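Local coordinates for protein acetylene hydratase (Pelobacter acetylenicus, PDB 2E7Z) that catalyses the hydration of acetylene to acetaldehyde, using a tungsten-bis(molybdopterin guanine dinucleotide) cofactor and a [4Fe-4S] cluster, at residues A[49-54]-A[615-620]; A[17-20]-A[24-27]; A[428-433]-A[447-452]. One frame throughout, in Å; residues are numbered along the deposited sequence. Where two conformers were deposited one is given.

Interaction 1: residues A[49-54]-A[615-620]; sequences ADTIRT and PGILRD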
ATOM      1  N   ALA A  49      -6.059  -4.752 -20.543  1.00 13.37           N
ATOM      2  CA  ALA A  49      -4.673  -4.958 -20.157  1.00 12.79           C
ATOM      3  C   ALA A  49      -3.724  -5.268 -21.307  1.00 13.00           C
ATOM      4  O   ALA A  49      -2.543  -4.906 -21.271  1.00 12.33           O
ATOM      5  CB  ALA A  49      -4.577  -6.033 -19.058  1.00 12.90           C
ATOM      6  N   ASP A  50      -4.238  -5.935 -22.341  1.00 12.49           N
ATOM      7  CA  ASP A  50      -3.373  -6.270 -23.471  1.00 13.82           C
ATOM      8  C   ASP A  50      -2.934  -5.028 -24.236  1.00 13.70           C
ATOM      9  O   ASP A  50      -1.886  -5.053 -24.859  1.00 14.32           O
ATOM     10  CB  ASP A  50      -3.992  -7.319 -24.403  1.00 13.53           C
ATOM     11  CG  ASP A  50      -2.934  -8.122 -25.170  1.00 15.71           C
ATOM     12  OD1 ASP A  50      -1.892  -8.441 -24.547  1.00 15.45           O
ATOM     13  OD2 ASP A  50      -3.140  -8.400 -26.391  1.00 16.19           O
ATOM     14  N   THR A  51      -3.691  -3.932 -24.126  1.00 14.85           N
ATOM     15  CA  THR A  51      -3.260  -2.673 -24.771  1.00 14.44           C
ATOM     16  C   THR A  51      -2.014  -2.094 -24.090  1.00 14.42           C
ATOM     17  O   THR A  51      -1.265  -1.313 -24.689  1.00 15.13           O
ATOM     18  CB  THR A  51      -4.344  -1.575 -24.789  1.00 16.53           C
ATOM     19  OG1 THR A  51      -4.527  -1.079 -23.458  1.00 16.21           O
ATOM     20  CG2 THR A  51      -5.672  -2.105 -25.347  1.00 16.36           C
ATOM     21  N   ILE A  52      -1.811  -2.491 -22.830  1.00 13.21           N
ATOM     22  CA  ILE A  52      -0.604  -2.142 -22.087  1.00 12.48           C
ATOM     23  C   ILE A  52       0.505  -3.153 -22.365  1.00 11.88           C
ATOM     24  O   ILE A  52       1.641  -2.765 -22.674  1.00 12.29           O
ATOM     25  CB  ILE A  52      -0.899  -2.084 -20.592  1.00 11.90           C
ATOM     26  CG1 ILE A  52      -2.056  -1.103 -20.301  1.00 14.39           C
ATOM     27  CG2 ILE A  52       0.368  -1.661 -19.814  1.00 11.93           C
ATOM     28  CD1 ILE A  52      -1.849   0.348 -20.761  1.00 15.82           C
ATOM     29  N   ARG A  53       0.177  -4.454 -22.274  1.00 11.43           N
ATOM     30  CA  ARG A  53       1.174  -5.472 -22.597  1.00 11.51           C
ATOM     31  C   ARG A  53       1.801  -5.266 -23.992  1.00 11.58           C
ATOM     32  O   ARG A  53       2.998  -5.518 -24.192  1.00 11.83           O
ATOM     33  CB  ARG A  53       0.585  -6.881 -22.484  1.00 11.97           C
ATOM     34  CG  ARG A  53       1.631  -7.963 -22.639  1.00 11.54           C
ATOM     35  CD  ARG A  53       0.999  -9.306 -22.949  1.00 13.00           C
ATOM     36  NE  ARG A  53       0.797  -9.531 -24.384  1.00 12.64           N
ATOM     37  CZ  ARG A  53       1.743  -9.977 -25.210  1.00 14.12           C
ATOM     38  NH1 ARG A  53       2.977 -10.223 -24.773  1.00 13.98           N
ATOM     39  NH2 ARG A  53       1.430 -10.214 -26.484  1.00 14.54           N
ATOM     40  N   THR A  54       0.984  -4.833 -24.962  1.00 12.81           N
ATOM     41  CA  THR A  54       1.463  -4.665 -26.338  1.00 13.59           C
ATOM     42  C   THR A  54       1.703  -3.213 -26.723  1.00 13.44           C
ATOM     43  O   THR A  54       1.854  -2.910 -27.909  1.00 14.51           O
ATOM     44  CB  THR A  54       0.512  -5.330 -27.383  1.00 13.98           C
ATOM     45  OG1 THR A  54      -0.754  -4.664 -27.364  1.00 15.81           O
ATOM     46  CG2 THR A  54       0.308  -6.790 -27.027  1.00 14.61           C
ATOM     47  N   PRO A 615      -0.802   6.648 -24.084  1.00 15.54           N
ATOM     48  CA  PRO A 615      -1.890   6.850 -25.035  1.00 16.77           C
ATOM     49  C   PRO A 615      -2.644   5.552 -25.303  1.00 17.02           C
ATOM     50  O   PRO A 615      -2.036   4.530 -25.624  1.00 17.27           O
ATOM     51  CB  PRO A 615      -1.168   7.341 -26.298  1.00 17.83           C
ATOM     52  CG  PRO A 615      -0.003   8.110 -25.775  1.00 17.01           C
ATOM     53  CD  PRO A 615       0.446   7.289 -24.547  1.00 15.50           C
ATOM     54  N   GLY A 616      -3.962   5.595 -25.155  1.00 17.95           N
ATOM     55  CA  GLY A 616      -4.791   4.433 -25.427  1.00 17.72           C
ATOM     56  C   GLY A 616      -6.158   4.572 -24.825  1.00 16.99           C
ATOM     57  O   GLY A 616      -6.505   5.626 -24.252  1.00 18.10           O
ATOM     58  N   ILE A 617      -6.934   3.497 -24.930  1.00 17.60           N
ATOM     59  CA  ILE A 617      -8.318   3.471 -24.458  1.00 18.78           C
ATOM     60  C   ILE A 617      -8.467   3.856 -22.989  1.00 18.32           C
ATOM     61  O   ILE A 617      -9.365   4.620 -22.637  1.00 18.74           O
ATOM     62  CB  ILE A 617      -9.022   2.107 -24.799  1.00 19.48           C
ATOM     63  CG1 ILE A 617     -10.518   2.132 -24.442  1.00 22.10           C
ATOM     64  CG2 ILE A 617      -8.274   0.916 -24.186  1.00 20.76           C
ATOM     65  CD1 ILE A 617     -11.339   1.044 -25.136  1.00 23.55           C
ATOM     66  N   LEU A 618      -7.577   3.349 -22.128  1.00 17.53           N
ATOM     67  CA  LEU A 618      -7.696   3.676 -20.721  1.00 17.02           C
ATOM     68  C   LEU A 618      -7.419   5.162 -20.444  1.00 16.70           C
ATOM     69  O   LEU A 618      -8.186   5.815 -19.706  1.00 16.97           O
ATOM     70  CB  LEU A 618      -6.765   2.776 -19.899  1.00 16.48           C
ATOM     71  CG  LEU A 618      -7.167   1.295 -19.904  1.00 16.14           C
ATOM     72  CD1 LEU A 618      -6.067   0.460 -19.232  1.00 16.38           C
ATOM     73  CD2 LEU A 618      -8.488   1.074 -19.179  1.00 17.06           C
ATOM     74  N   ARG A 619      -6.343   5.693 -21.034  1.00 16.10           N
ATOM     75  CA  ARG A 619      -6.021   7.129 -20.889  1.00 16.28           C
ATOM     76  C   ARG A 619      -7.165   8.006 -21.377  1.00 17.04           C
ATOM     77  O   ARG A 619      -7.468   9.031 -20.767  1.00 17.56           O
ATOM     78  CB  ARG A 619      -4.734   7.483 -21.625  1.00 16.12           C
ATOM     79  CG  ARG A 619      -4.369   8.975 -21.620  1.00 16.41           C
ATOM     80  CD  ARG A 619      -4.089   9.568 -20.213  1.00 17.32           C
ATOM     81  NE  ARG A 619      -3.796  10.995 -20.359  1.00 18.08           N
ATOM     82  CZ  ARG A 619      -2.636  11.490 -20.799  1.00 19.67           C
ATOM     83  NH1 ARG A 619      -1.621  10.681 -21.114  1.00 18.32           N
ATOM     84  NH2 ARG A 619      -2.488  12.806 -20.919  1.00 21.37           N
ATOM     85  N   ASP A 620      -7.811   7.576 -22.451  1.00 17.12           N
ATOM     86  CA  ASP A 620      -8.917   8.349 -23.041  1.00 17.72           C
ATOM     87  C   ASP A 620     -10.132   8.482 -22.123  1.00 18.31           C
ATOM     88  O   ASP A 620     -10.894   9.448 -22.248  1.00 19.73           O
ATOM     89  CB  ASP A 620      -9.346   7.723 -24.371  1.00 18.54           C
ATOM     90  CG  ASP A 620      -8.384   8.022 -25.507  1.00 19.86           C
ATOM     91  OD1 ASP A 620      -7.469   8.855 -25.331  1.00 23.99           O
ATOM     92  OD2 ASP A 620      -8.564   7.443 -26.609  1.00 25.99           O
TER
HETATM   93  O   HOH W   1      -5.006   1.800 -22.980  1.00 15.99           O
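T51 and I52 meet I617 and L618 through aliphatic groups, without a flat group in between; the guanidinium of R53 lies on the flank of helix 49-53 and takes the carboxylate of D50 at its edge. There R53 NE donates to D50 OD1 at 2.9 Å, with the oxygen only 7° out of the guanidinium plane and met nearly along its C-O axis. This salt bridge spans one turn of the helix, and E461 takes NH1 of the same arginine. At the C-terminal end of helix 49-53, D50 O is gripped twice, by T54 N and, from the opposite face of its plane, by T54 OG1 at 2.8 Å. Across the contact, the side chains of T51 and I617 stand at about a right angle, and their methyls T51 CG2 and I617 CG2 come within 4.2 Å. Beside them I52 CG1 lies 4.4 Å from L618 CD1, a loose apolar touch at the buried end of the contact. With chi1 at 71°, T51 sets OG1 between its backbone N and carbonyl carbon, where the hydroxyl hydrogen-bonds N48 O and also receives a water. That water donates to T51 OG1 at 3.0 Å and accepts from L618 N at 3.1 Å, so it bridges helix 49-53 to the backbone of L618, in the weakly bonded helical turn that follows G616. The contact thus joins the N-terminal part of the chain to the dinucleotide-binding region near the C terminus. Cofactor-binding residues flank both sides: I52 is about 4 Å from Q441 and L618 about 4 Å from S606, side chain to side chain. Two thin aliphatic contacts and one bridging water, with 133 Å² buried in all, imply a light join whose polar component is relayed through solvent.

Interaction 2: residues A[17-20]-A[24-27]; sequences AEVK and KIQT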
ATOM      1  N   ALA A  17      -8.408 -15.663 -19.506  1.00 13.77           N
ATOM      2  CA  ALA A  17      -7.750 -15.069 -20.664  1.00 14.39           C
ATOM      3  C   ALA A  17      -7.622 -16.089 -21.758  1.00 15.71           C
ATOM      4  O   ALA A  17      -7.459 -17.285 -21.498  1.00 15.15           O
ATOM      5  CB  ALA A  17      -6.367 -14.546 -20.298  1.00 14.13           C
ATOM      6  N   GLU A  18      -7.670 -15.597 -22.987  1.00 16.36           N
ATOM      7  CA  GLU A  18      -7.488 -16.442 -24.147  1.00 18.42           C
ATOM      8  C   GLU A  18      -6.824 -15.657 -25.266  1.00 17.49           C
ATOM      9  O   GLU A  18      -7.192 -14.513 -25.536  1.00 18.59           O
ATOM     10  CB  GLU A  18      -8.840 -16.953 -24.631  1.00 19.09           C
ATOM     11  CG  GLU A  18      -8.719 -18.044 -25.663  1.00 24.75           C
ATOM     12  CD  GLU A  18     -10.062 -18.550 -26.143  1.00 29.35           C
ATOM     13  OE1 GLU A  18     -11.090 -17.849 -25.939  1.00 33.16           O
ATOM     14  OE2 GLU A  18     -10.081 -19.656 -26.730  1.00 33.18           O
ATOM     15  N   VAL A  19      -5.844 -16.281 -25.910  1.00 18.19           N
ATOM     16  CA  VAL A  19      -5.199 -15.696 -27.080  1.00 17.75           C
ATOM     17  C   VAL A  19      -6.081 -15.940 -28.296  1.00 18.61           C
ATOM     18  O   VAL A  19      -6.428 -17.079 -28.600  1.00 19.08           O
ATOM     19  CB  VAL A  19      -3.820 -16.320 -27.324  1.00 17.54           C
ATOM     20  CG1 VAL A  19      -3.094 -15.607 -28.437  1.00 18.81           C
ATOM     21  CG2 VAL A  19      -2.989 -16.260 -26.056  1.00 17.98           C
ATOM     22  N   LYS A  20      -6.460 -14.857 -28.965  0.50 18.39           N
ATOM     23  CA  LYS A  20      -7.287 -14.947 -30.174  0.50 19.01           C
ATOM     24  C   LYS A  20      -6.425 -15.259 -31.390  0.50 19.26           C
ATOM     25  O   LYS A  20      -5.196 -15.224 -31.319  0.50 19.25           O
ATOM     26  CB  LYS A  20      -8.072 -13.649 -30.370  0.50 19.08           C
ATOM     27  CG  LYS A  20      -9.191 -13.473 -29.362  0.50 20.48           C
ATOM     28  CD  LYS A  20      -9.680 -12.038 -29.326  0.50 21.68           C
ATOM     29  CE  LYS A  20     -11.043 -11.944 -28.676  0.50 23.42           C
ATOM     30  NZ  LYS A  20     -11.436 -10.532 -28.389  0.50 24.47           N
ATOM     31  N   LYS A  24      -4.013 -11.209 -30.194  1.00 17.93           N
ATOM     32  CA  LYS A  24      -4.524 -10.349 -29.123  1.00 17.59           C
ATOM     33  C   LYS A  24      -5.016 -11.239 -27.981  1.00 16.66           C
ATOM     34  O   LYS A  24      -5.598 -12.306 -28.205  1.00 16.79           O
ATOM     35  CB  LYS A  24      -5.658  -9.446 -29.607  1.00 19.03           C
ATOM     36  CG  LYS A  24      -5.227  -8.242 -30.427  1.00 20.86           C
ATOM     37  CD  LYS A  24      -6.440  -7.349 -30.746  1.00 24.66           C
ATOM     38  CE  LYS A  24      -6.268  -6.595 -32.063  1.00 27.43           C
ATOM     39  NZ  LYS A  24      -5.354  -5.423 -31.924  1.00 30.22           N
ATOM     40  N   ILE A  25      -4.760 -10.816 -26.747  1.00 15.48           N
ATOM     41  CA  ILE A  25      -5.263 -11.537 -25.588  1.00 15.62           C
ATOM     42  C   ILE A  25      -6.563 -10.915 -25.115  1.00 15.81           C
ATOM     43  O   ILE A  25      -6.598  -9.729 -24.734  1.00 16.84           O
ATOM     44  CB  ILE A  25      -4.231 -11.577 -24.427  1.00 15.40           C
ATOM     45  CG1 ILE A  25      -2.914 -12.166 -24.939  1.00 16.25           C
ATOM     46  CG2 ILE A  25      -4.811 -12.365 -23.254  1.00 15.96           C
ATOM     47  CD1 ILE A  25      -1.755 -12.042 -23.963  1.00 13.79           C
ATOM     48  N   GLN A  26      -7.622 -11.713 -25.115  1.00 15.71           N
ATOM     49  CA  GLN A  26      -8.892 -11.282 -24.593  1.00 16.72           C
ATOM     50  C   GLN A  26      -9.008 -11.726 -23.140  1.00 16.50           C
ATOM     51  O   GLN A  26      -8.818 -12.907 -22.823  1.00 17.58           O
ATOM     52  CB  GLN A  26     -10.028 -11.868 -25.430  1.00 17.65           C
ATOM     53  CG  GLN A  26     -11.408 -11.650 -24.835  1.00 21.02           C
ATOM     54  CD  GLN A  26     -12.471 -12.449 -25.557  1.00 25.99           C
ATOM     55  OE1 GLN A  26     -13.286 -11.891 -26.275  1.00 29.62           O
ATOM     56  NE2 GLN A  26     -12.446 -13.769 -25.389  1.00 28.95           N
ATOM     57  N   THR A  27      -9.300 -10.770 -22.259  1.00 16.14           N
ATOM     58  CA  THR A  27      -9.544 -11.050 -20.845  1.00 16.29           C
ATOM     59  C   THR A  27     -11.019 -10.841 -20.511  1.00 17.36           C
ATOM     60  O   THR A  27     -11.654  -9.914 -21.035  1.00 18.13           O
ATOM     61  CB  THR A  27      -8.702 -10.142 -19.948  1.00 16.15           C
ATOM     62  OG1 THR A  27      -8.815  -8.792 -20.421  1.00 16.48           O
ATOM     63  CG2 THR A  27      -7.233 -10.572 -19.966  1.00 15.90           C
TER
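Q26 and K20, with K24 next, have the most surface buried between the strands of this antiparallel beta hairpin. E18 and Q26 form its hydrogen-bonded pair: E18 N donates to Q26 O and Q26 N to E18 O, both at 2.9 Å. The side chain of Q26 starts with CG anti to the backbone N (chi1 171°) and runs out extended on the E18 face of the sheet. K20, modelled in two conformers, lies across it in one of them, the two chains crossing obliquely. In that conformer CE of K20 packs 3.4 Å from CB of Q26, and NZ of K20 donates to OE1 of Q26 at 3.1 Å. The ammonium stands above the carbonyl plane, 58° out of it and off the lone pairs, so this link is a lax one. K24 contributes mainly through its backbone: its O takes K20 N at 2.8 Å in a nearly straight bond (174°), closing the strands toward the turn, where the carboxylate of D22 hydrogen-bonds K24 N. The other face carries A17, V19, I25 and T27. There A17 CB sits 4.0 Å from I25 CG2, V19 CG2 meets I25 CG1 at 4.2 Å, and V481 and V482 of a distant loop lie against these residues. With an alanine at Q26, CB and the backbone pairing stay, but the ammonium of K20 would probably lose its amide acceptor and the lysine end be less confined. A17 continues the sheet to K2, and the chain linking strands 2-5 and 14-19 bears three cluster-binding cysteines; T27 OG1 bonds S46 O beyond. The short backbone bonds and the apolar face probably hold the hairpin more firmly than the K20-Q26 link, which one of two lysine conformers makes off the lone pairs.

Interaction 3: residues A[428-433]-A[447-452]; sequences KGLMNQ and AQLADY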
ATOM      1  N   LYS A 428      15.796  15.240  -5.568  1.00  7.13           N
ATOM      2  CA  LYS A 428      17.131  15.595  -5.117  1.00  7.39           C
ATOM      3  C   LYS A 428      17.919  14.320  -4.737  1.00  6.78           C
ATOM      4  O   LYS A 428      19.100  14.172  -5.066  1.00  7.55           O
ATOM      5  CB  LYS A 428      17.075  16.561  -3.914  1.00  7.36           C
ATOM      6  CG  LYS A 428      18.460  16.921  -3.418  1.00  8.11           C
ATOM      7  CD  LYS A 428      18.440  17.901  -2.286  1.00  8.92           C
ATOM      8  CE  LYS A 428      19.870  18.053  -1.804  1.00 11.47           C
ATOM      9  NZ  LYS A 428      20.038  19.156  -0.829  1.00 11.48           N
ATOM     10  N   GLY A 429      17.246  13.407  -4.043  1.00  6.86           N
ATOM     11  CA  GLY A 429      17.865  12.140  -3.636  1.00  6.89           C
ATOM     12  C   GLY A 429      18.338  11.348  -4.846  1.00  6.70           C
ATOM     13  O   GLY A 429      19.471  10.910  -4.920  1.00  6.77           O
ATOM     14  N   LEU A 430      17.448  11.184  -5.834  1.00  6.45           N
ATOM     15  CA  LEU A 430      17.802  10.472  -7.071  1.00  6.92           C
ATOM     16  C   LEU A 430      18.955  11.165  -7.819  1.00  7.33           C
ATOM     17  O   LEU A 430      19.878  10.500  -8.297  1.00  7.64           O
ATOM     18  CB  LEU A 430      16.553  10.326  -7.973  1.00  7.13           C
ATOM     19  CG  LEU A 430      15.545   9.325  -7.375  1.00  8.95           C
ATOM     20  CD1 LEU A 430      14.205   9.482  -8.145  1.00  9.74           C
ATOM     21  CD2 LEU A 430      16.063   7.898  -7.486  1.00 10.18           C
ATOM     22  N   MET A 431      18.937  12.492  -7.879  1.00  7.36           N
ATOM     23  CA  MET A 431      20.004  13.233  -8.568  1.00  7.58           C
ATOM     24  C   MET A 431      21.365  13.115  -7.857  1.00  8.48           C
ATOM     25  O   MET A 431      22.393  13.403  -8.466  1.00  8.80           O
ATOM     26  CB  MET A 431      19.615  14.710  -8.761  1.00  8.38           C
ATOM     27  CG  MET A 431      18.490  14.916  -9.774  1.00  9.02           C
ATOM     28  SD  MET A 431      18.987  14.379 -11.424  1.00 10.03           S
ATOM     29  CE  MET A 431      20.342  15.508 -11.782  1.00 11.52           C
ATOM     30  N   ASN A 432      21.385  12.673  -6.602  1.00  7.94           N
ATOM     31  CA  ASN A 432      22.658  12.502  -5.886  1.00  7.56           C
ATOM     32  C   ASN A 432      23.164  11.058  -5.898  1.00  7.36           C
ATOM     33  O   ASN A 432      24.154  10.762  -5.251  1.00  9.10           O
ATOM     34  CB  ASN A 432      22.501  13.006  -4.449  1.00  7.65           C
ATOM     35  CG  ASN A 432      23.826  13.291  -3.771  1.00  8.67           C
ATOM     36  OD1 ASN A 432      23.977  13.050  -2.565  1.00 12.20           O
ATOM     37  ND2 ASN A 432      24.756  13.836  -4.490  1.00  8.19           N
ATOM     38  N   GLN A 433      22.498  10.187  -6.654  1.00  6.94           N
ATOM     39  CA  GLN A 433      22.900   8.777  -6.769  1.00  7.78           C
ATOM     40  C   GLN A 433      24.036   8.574  -7.740  1.00  8.49           C
ATOM     41  O   GLN A 433      24.148   9.296  -8.718  1.00  8.67           O
ATOM     42  CB  GLN A 433      21.707   7.894  -7.183  1.00  7.92           C
ATOM     43  CG  GLN A 433      20.549   7.893  -6.189  1.00  6.95           C
ATOM     44  CD  GLN A 433      21.061   7.545  -4.798  1.00  7.65           C
ATOM     45  OE1 GLN A 433      21.321   6.387  -4.511  1.00  7.54           O
ATOM     46  NE2 GLN A 433      21.236   8.554  -3.943  1.00  7.25           N
ATOM     47  N   ALA A 447      12.155   6.069 -14.151  1.00  7.94           N
ATOM     48  CA  ALA A 447      13.055   5.438 -15.117  1.00  8.14           C
ATOM     49  C   ALA A 447      13.875   6.501 -15.869  1.00  8.16           C
ATOM     50  O   ALA A 447      15.037   6.288 -16.214  1.00  8.86           O
ATOM     51  CB  ALA A 447      12.257   4.589 -16.097  1.00  8.90           C
ATOM     52  N   GLN A 448      13.271   7.674 -16.042  1.00  8.13           N
ATOM     53  CA  GLN A 448      13.951   8.757 -16.757  1.00  8.99           C
ATOM     54  C   GLN A 448      15.210   9.232 -16.059  1.00  7.93           C
ATOM     55  O   GLN A 448      16.108   9.830 -16.644  1.00  8.86           O
ATOM     56  CB  GLN A 448      12.999   9.912 -16.900  1.00  8.60           C
ATOM     57  CG  GLN A 448      11.986   9.603 -18.015  1.00  8.79           C
ATOM     58  CD  GLN A 448      10.916  10.663 -18.162  1.00  9.13           C
ATOM     59  OE1 GLN A 448      11.183  11.856 -17.971  1.00 10.37           O
ATOM     60  NE2 GLN A 448       9.697  10.234 -18.511  1.00 10.46           N
ATOM     61  N   LEU A 449      15.259   8.939 -14.755  1.00  7.62           N
ATOM     62  CA  LEU A 449      16.371   9.301 -13.860  1.00  7.85           C
ATOM     63  C   LEU A 449      17.366   8.171 -13.663  1.00  7.68           C
ATOM     64  O   LEU A 449      18.310   8.294 -12.872  1.00  8.31           O
ATOM     65  CB  LEU A 449      15.809   9.791 -12.510  1.00  7.47           C
ATOM     66  CG  LEU A 449      15.128  11.168 -12.588  1.00  9.09           C
ATOM     67  CD1 LEU A 449      14.064  11.381 -11.512  1.00  9.80           C
ATOM     68  CD2 LEU A 449      16.148  12.291 -12.572  1.00 10.15           C
ATOM     69  N   ALA A 450      17.191   7.074 -14.404  1.00  7.25           N
ATOM     70  CA  ALA A 450      18.013   5.905 -14.192  1.00  7.87           C
ATOM     71  C   ALA A 450      19.292   5.896 -15.018  1.00  7.89           C
ATOM     72  O   ALA A 450      19.375   6.582 -16.035  1.00  8.96           O
ATOM     73  CB  ALA A 450      17.210   4.647 -14.428  1.00  8.17           C
ATOM     74  N   ASP A 451      20.268   5.094 -14.572  1.00  7.95           N
ATOM     75  CA  ASP A 451      21.415   4.714 -15.421  1.00  8.65           C
ATOM     76  C   ASP A 451      21.029   3.571 -16.357  1.00  9.06           C
ATOM     77  O   ASP A 451      21.529   3.471 -17.488  1.00  9.10           O
ATOM     78  CB  ASP A 451      22.599   4.306 -14.562  1.00  8.82           C
ATOM     79  CG  ASP A 451      23.110   5.467 -13.756  1.00  9.26           C
ATOM     80  OD1 ASP A 451      23.833   6.330 -14.312  1.00 13.61           O
ATOM     81  OD2 ASP A 451      22.794   5.540 -12.565  1.00  9.05           O
ATOM     82  N   TYR A 452      20.153   2.690 -15.883  1.00  8.40           N
ATOM     83  CA  TYR A 452      19.705   1.508 -16.627  1.00  8.29           C
ATOM     84  C   TYR A 452      18.234   1.300 -16.402  1.00  8.44           C
ATOM     85  O   TYR A 452      17.778   1.332 -15.224  1.00  8.62           O
ATOM     86  CB  TYR A 452      20.445   0.216 -16.181  1.00  9.33           C
ATOM     87  CG  TYR A 452      21.944   0.317 -16.326  1.00 10.44           C
ATOM     88  CD1 TYR A 452      22.724   0.848 -15.298  1.00 11.01           C
ATOM     89  CD2 TYR A 452      22.571  -0.070 -17.521  1.00 11.33           C
ATOM     90  CE1 TYR A 452      24.086   0.992 -15.413  1.00 10.38           C
ATOM     91  CE2 TYR A 452      23.942   0.092 -17.690  1.00 10.50           C
ATOM     92  CZ  TYR A 452      24.682   0.634 -16.633  1.00 10.85           C
ATOM     93  OH  TYR A 452      26.039   0.806 -16.784  1.00 13.44           O
TER
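L449 reaches across to helix 423-431, and its branches divide the contact between L430 and M431. Its CB points toward the helix but, like CG beyond it, stays clear of close touch; both serve as the stem. With CG anti to the carbonyl carbon, chi1 -71°, the fork is carried over to the helix. One methyl, CD1, meets L430 CD1 at 3.9 Å, and the other, CD2, rests 3.7 Å from the sulfur, SD, of M431. Each helix side chain crosses that of L449 at about a right angle and meets it at one point: a methyl of L430, the sulfur of M431. M431 bends at chi2, which sets SD beside the leucine, and again at chi3, which turns CE off it. The setting is a beta-alpha-beta crossover: strand 408-412, helix 423-431 and the neighbouring parallel strand 435-440 of a mixed sheet, with L449 in the loop that leads on from 435-440 to 452-455. L430 also packs on F409 of the first strand and M398 of helix 391-400, while F688 lies against L449. R70 ties the two segments from outside, binding L449 O and the carboxylate of D451 on the loop and Q433 O after the helix. At the helix end, G429 O accepts N432 N and, from the opposite face of its plane, Q433 NE2 at 3.1 Å, the amide nitrogen standing 38° out of that plane; NE2 of Q433 bonds V406 O as well.

How the interactions relate
From the N terminus, interaction 2 comes first, closing a short hairpin between residues 17-20 and 24-27 shortly after the first three cysteines that bind the iron-sulfur cluster. Interaction 1 opens later, at 49-54, and closes only at 615-620, binding an early helix to the dinucleotide-binding region across more than 500 residues. Interaction 3 is nested inside that span, a local closure of the loop around strand 435-440. Interactions 1 and 2 are in series yet touch: D50 OD2 takes I25 N at 2.9 Å, probably a hydrogen bond, and R53 packs on I25. Interaction 3 stands apart, its nearest atoms about 11 Å from interaction 1 and about 23 Å from interaction 2.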